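Local coordinates for protein aspartate aminotransferase (Giardia lamblia, PDB 3MEB) that probably catalyses the reversible transfer of an amino group from L-aspartate to 2-oxoglutarate, using pyridoxal 5'-phosphate as cofactor, at residues A[245-253]-A[346-357]. Residues are numbered along the deposited sequence; the frame is centred on the assembly and turned at random.
Sequences QGFATGSFE and FYDNVKEMSARI. With EDO (1,2-ethanediol), chain K.
G246, F247 and G250 lay a tight loop against one side of helix 340-370, meeting V350, S354 and K351: the CA atoms of F247 and S354 are 5.7 Å apart, as are those of G250 and K351. Two positive phi angles, 107° at G246 and 80° at G250, turn the loop. At G246 the missing side chain matters twice: a CB would run into CG1 of V350, which lies 3.6 Å from G246 O, and would also be jammed against the carbonyl O of Q245.

F247 and F252 carry the aromatic contacts. F247 CD1 is 3.9 Å from I357 CD1, and CZ meets the methyl CE of M353, both approaching the ring obliquely; M353 SD, 5.4 Å from the F247 ring centroid, adds an oblique Met-aromatic contact. F252 directs CZ to 3.5 Å from CE2 of F346, at the edge of that ring, with the planes at 64°; Y347 completes the cluster, and V350 CG1 sits at the F252 edge.

Polar links are sparse. K351 NZ donates to G250 O over 3.2 Å from above the carbonyl plane, and one water joins F247 O to S354 OG. A 1,2-ethanediol, probably from the crystallisation liquor, lays C2 over the centre of the Y347 ring and accepts from F252 N at O2 (3.0 Å).

F247 also touches the side chains of Y244 and K277, both cofactor-binding residues, so this contact joins the long helix to the second shell of the pyridoxal phosphate site. Cohesion rests chiefly on the apolar F247 and F252 clusters, with K351–G250 the one direct hydrogen bond between the segments, at the exposed margin; burying G246 O without a polar partner is probably a cost.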
loop_
_atom_site.group_PDB
_atom_site.type_symbol
_atom_site.label_atom_id
_atom_site.label_comp_id
_atom_site.label_asym_id
_atom_site.label_seq_id
_atom_site.Cartn_x
_atom_site.Cartn_y
_atom_site.Cartn_z
ATOM N N GLN A 245 -13.944 -15.555 -4.285
ATOM C CA GLN A 245 -14.262 -16.197 -5.544
ATOM C C GLN A 245 -13.451 -17.481 -5.595
ATOM O O GLN A 245 -12.223 -17.438 -5.473
ATOM C CB GLN A 245 -13.894 -15.266 -6.702
ATOM C CG GLN A 245 -14.639 -15.546 -7.967
ATOM C CD GLN A 245 -14.121 -14.786 -9.153
ATOM O OE1 GLN A 245 -13.295 -13.866 -9.023
ATOM N NE2 GLN A 245 -14.564 -15.197 -10.341
ATOM N N GLY A 246 -14.138 -18.614 -5.747
ATOM C CA GLY A 246 -13.523 -19.947 -5.628
ATOM C C GLY A 246 -13.894 -20.693 -4.336
ATOM O O GLY A 246 -13.756 -21.926 -4.279
ATOM N N PHE A 247 -14.328 -19.966 -3.280
ATOM C CA PHE A 247 -14.662 -20.614 -1.995
ATOM C C PHE A 247 -16.171 -20.774 -1.700
ATOM O O PHE A 247 -16.548 -21.389 -0.686
ATOM C CB PHE A 247 -14.055 -19.842 -0.837
ATOM C CG PHE A 247 -12.579 -20.013 -0.682
ATOM C CD1 PHE A 247 -12.067 -21.086 0.018
ATOM C CD2 PHE A 247 -11.705 -19.075 -1.200
ATOM C CE1 PHE A 247 -10.693 -21.218 0.197
ATOM C CE2 PHE A 247 -10.335 -19.210 -1.031
ATOM C CZ PHE A 247 -9.831 -20.271 -0.332
ATOM N N ALA A 248 -17.040 -20.260 -2.561
ATOM C CA ALA A 248 -18.489 -20.355 -2.290
ATOM C C ALA A 248 -19.016 -21.665 -2.849
ATOM O O ALA A 248 -19.171 -22.623 -2.105
ATOM C CB ALA A 248 -19.234 -19.174 -2.854
ATOM N N THR A 249 -19.254 -21.703 -4.157
ATOM C CA THR A 249 -19.592 -22.934 -4.853
ATOM C C THR A 249 -18.332 -23.731 -5.272
ATOM O O THR A 249 -18.455 -24.829 -5.791
ATOM C CB THR A 249 -20.531 -22.656 -6.081
ATOM O OG1 THR A 249 -19.769 -22.431 -7.268
ATOM C CG2 THR A 249 -21.453 -21.460 -5.826
ATOM N N GLY A 250 -17.120 -23.199 -5.051
ATOM C CA GLY A 250 -15.887 -23.876 -5.543
ATOM C C GLY A 250 -15.532 -23.675 -7.029
ATOM O O GLY A 250 -14.498 -24.165 -7.493
ATOM N N SER A 251 -16.386 -22.936 -7.752
ATOM C CA SER A 251 -16.197 -22.581 -9.173
ATOM C C SER A 251 -16.066 -21.085 -9.332
ATOM O O SER A 251 -16.977 -20.354 -8.919
ATOM C CB SER A 251 -17.420 -23.006 -9.993
ATOM O OG SER A 251 -17.624 -22.145 -11.117
ATOM N N PHE A 252 -14.973 -20.628 -9.965
ATOM C CA PHE A 252 -14.759 -19.203 -10.192
ATOM C C PHE A 252 -15.875 -18.568 -10.928
ATOM O O PHE A 252 -16.318 -17.476 -10.566
ATOM C CB PHE A 252 -13.458 -18.935 -10.953
ATOM C CG PHE A 252 -12.329 -18.601 -10.050
ATOM C CD1 PHE A 252 -11.830 -17.317 -9.970
ATOM C CD2 PHE A 252 -11.824 -19.575 -9.211
ATOM C CE1 PHE A 252 -10.812 -17.018 -9.057
ATOM C CE2 PHE A 252 -10.817 -19.282 -8.323
ATOM C CZ PHE A 252 -10.313 -18.014 -8.251
ATOM N N GLU A 253 -16.314 -19.220 -11.993
ATOM C CA GLU A 253 -17.389 -18.668 -12.807
ATOM C C GLU A 253 -18.635 -18.460 -11.974
ATOM O O GLU A 253 -19.209 -17.352 -11.952
ATOM C CB GLU A 253 -17.728 -19.573 -13.991
ATOM C CG GLU A 253 -18.932 -19.062 -14.791
ATOM C CD GLU A 253 -19.316 -19.969 -15.963
ATOM O OE1 GLU A 253 -18.685 -21.043 -16.136
ATOM O OE2 GLU A 253 -20.253 -19.587 -16.706
ATOM N N PHE A 346 -3.916 -23.883 -10.702
ATOM C CA PHE A 346 -4.561 -22.941 -9.780
ATOM C C PHE A 346 -5.997 -23.327 -9.469
ATOM O O PHE A 346 -6.395 -23.389 -8.301
ATOM C CB PHE A 346 -4.546 -21.551 -10.362
ATOM C CG PHE A 346 -5.378 -20.573 -9.585
ATOM C CD1 PHE A 346 -5.044 -20.244 -8.278
ATOM C CD2 PHE A 346 -6.481 -20.004 -10.151
ATOM C CE1 PHE A 346 -5.833 -19.344 -7.552
ATOM C CE2 PHE A 346 -7.252 -19.115 -9.445
ATOM C CZ PHE A 346 -6.917 -18.793 -8.131
ATOM N N TYR A 347 -6.788 -23.577 -10.504
ATOM C CA TYR A 347 -8.200 -23.940 -10.280
ATOM C C TYR A 347 -8.362 -25.208 -9.446
ATOM O O TYR A 347 -9.262 -25.274 -8.598
ATOM C CB TYR A 347 -8.936 -24.145 -11.596
ATOM C CG TYR A 347 -9.216 -22.946 -12.473
ATOM C CD1 TYR A 347 -9.403 -21.651 -11.946
ATOM C CD2 TYR A 347 -9.377 -23.116 -13.852
ATOM C CE1 TYR A 347 -9.701 -20.570 -12.792
ATOM C CE2 TYR A 347 -9.676 -22.029 -14.691
ATOM C CZ TYR A 347 -9.844 -20.782 -14.152
ATOM O OH TYR A 347 -10.141 -19.747 -15.008
ATOM N N ASP A 348 -7.546 -26.233 -9.736
ATOM C CA ASP A 348 -7.498 -27.483 -8.966
ATOM C C ASP A 348 -7.101 -27.209 -7.494
ATOM O O ASP A 348 -7.660 -27.792 -6.562
ATOM C CB ASP A 348 -6.440 -28.465 -9.540
ATOM C CG ASP A 348 -6.776 -28.986 -10.953
ATOM O OD1 ASP A 348 -7.890 -28.800 -11.435
ATOM O OD2 ASP A 348 -5.919 -29.634 -11.588
ATOM N N ASN A 349 -6.141 -26.299 -7.305
ATOM C CA ASN A 349 -5.635 -25.970 -5.980
ATOM C C ASN A 349 -6.723 -25.325 -5.100
ATOM O O ASN A 349 -6.893 -25.692 -3.935
ATOM C CB ASN A 349 -4.464 -24.979 -6.072
ATOM C CG ASN A 349 -3.168 -25.578 -6.632
ATOM O OD1 ASN A 349 -2.273 -24.801 -7.013
ATOM N ND2 ASN A 349 -3.043 -26.907 -6.688
ATOM N N VAL A 350 -7.448 -24.364 -5.658
ATOM C CA VAL A 350 -8.571 -23.714 -4.973
ATOM C C VAL A 350 -9.687 -24.752 -4.627
ATOM O O VAL A 350 -10.207 -24.747 -3.511
ATOM C CB VAL A 350 -9.095 -22.543 -5.810
ATOM C CG1 VAL A 350 -10.295 -21.820 -5.143
ATOM C CG2 VAL A 350 -7.957 -21.521 -6.065
ATOM N N LYS A 351 -10.029 -25.640 -5.564
ATOM C CA LYS A 351 -10.975 -26.739 -5.267
ATOM C C LYS A 351 -10.505 -27.613 -4.089
ATOM O O LYS A 351 -11.316 -27.963 -3.231
ATOM C CB LYS A 351 -11.221 -27.591 -6.502
ATOM C CG LYS A 351 -12.142 -26.928 -7.548
ATOM C CD LYS A 351 -12.039 -27.629 -8.910
ATOM C CE LYS A 351 -12.969 -27.051 -9.992
ATOM N NZ LYS A 351 -14.348 -26.665 -9.512
ATOM N N GLU A 352 -9.200 -27.943 -4.045
ATOM C CA GLU A 352 -8.629 -28.707 -2.924
ATOM C C GLU A 352 -8.833 -27.973 -1.588
ATOM O O GLU A 352 -9.190 -28.593 -0.593
ATOM C CB GLU A 352 -7.132 -29.010 -3.146
ATOM N N MET A 353 -8.620 -26.655 -1.566
ATOM C CA MET A 353 -8.882 -25.876 -0.374
ATOM C C MET A 353 -10.362 -25.928 0.003
ATOM O O MET A 353 -10.671 -26.156 1.162
ATOM C CB MET A 353 -8.442 -24.410 -0.505
ATOM C CG MET A 353 -6.972 -24.231 -0.741
ATOM S SD MET A 353 -6.369 -22.524 -0.503
ATOM C CE MET A 353 -6.713 -21.821 -2.115
ATOM N N SER A 354 -11.264 -25.760 -0.957
ATOM C CA SER A 354 -12.706 -25.796 -0.647
ATOM C C SER A 354 -13.093 -27.167 -0.113
ATOM O O SER A 354 -13.926 -27.301 0.783
ATOM C CB SER A 354 -13.549 -25.496 -1.910
ATOM O OG SER A 354 -14.941 -25.452 -1.603
ATOM N N ALA A 355 -12.505 -28.195 -0.696
ATOM C CA ALA A 355 -12.831 -29.553 -0.344
ATOM C C ALA A 355 -12.401 -29.827 1.098
ATOM O O ALA A 355 -13.148 -30.459 1.866
ATOM C CB ALA A 355 -12.202 -30.559 -1.337
ATOM N N ARG A 356 -11.228 -29.338 1.493
ATOM C CA ARG A 356 -10.783 -29.585 2.877
ATOM C C ARG A 356 -11.687 -28.894 3.899
ATOM O O ARG A 356 -11.991 -29.451 4.976
ATOM C CB ARG A 356 -9.318 -29.209 3.096
ATOM C CG ARG A 356 -8.698 -30.017 4.232
ATOM C CD ARG A 356 -7.274 -29.592 4.583
ATOM N NE ARG A 356 -7.239 -28.364 5.391
ATOM C CZ ARG A 356 -7.625 -28.258 6.659
ATOM N NH1 ARG A 356 -7.569 -27.071 7.252
ATOM N NH2 ARG A 356 -8.126 -29.300 7.325
ATOM N N ILE A 357 -12.129 -27.707 3.550
ATOM C CA ILE A 357 -13.012 -26.945 4.386
ATOM C C ILE A 357 -14.324 -27.702 4.583
ATOM O O ILE A 357 -14.795 -27.819 5.700
ATOM C CB ILE A 357 -13.262 -25.541 3.810
ATOM C CG1 ILE A 357 -11.981 -24.694 3.922
ATOM C CG2 ILE A 357 -14.423 -24.855 4.551
ATOM C CD1 ILE A 357 -12.083 -23.362 3.146
HETATM C C1 EDO K . -13.561 -22.717 -13.249
HETATM O O1 EDO K . -14.583 -21.707 -13.153
HETATM C C2 EDO K . -12.569 -22.580 -12.100
HETATM O O2 EDO K . -13.133 -22.822 -10.790
HETATM O O HOH W 1 -15.346 -23.575 0.706
HETATM O O HOH W 2 -11.306 -23.536 -8.711
#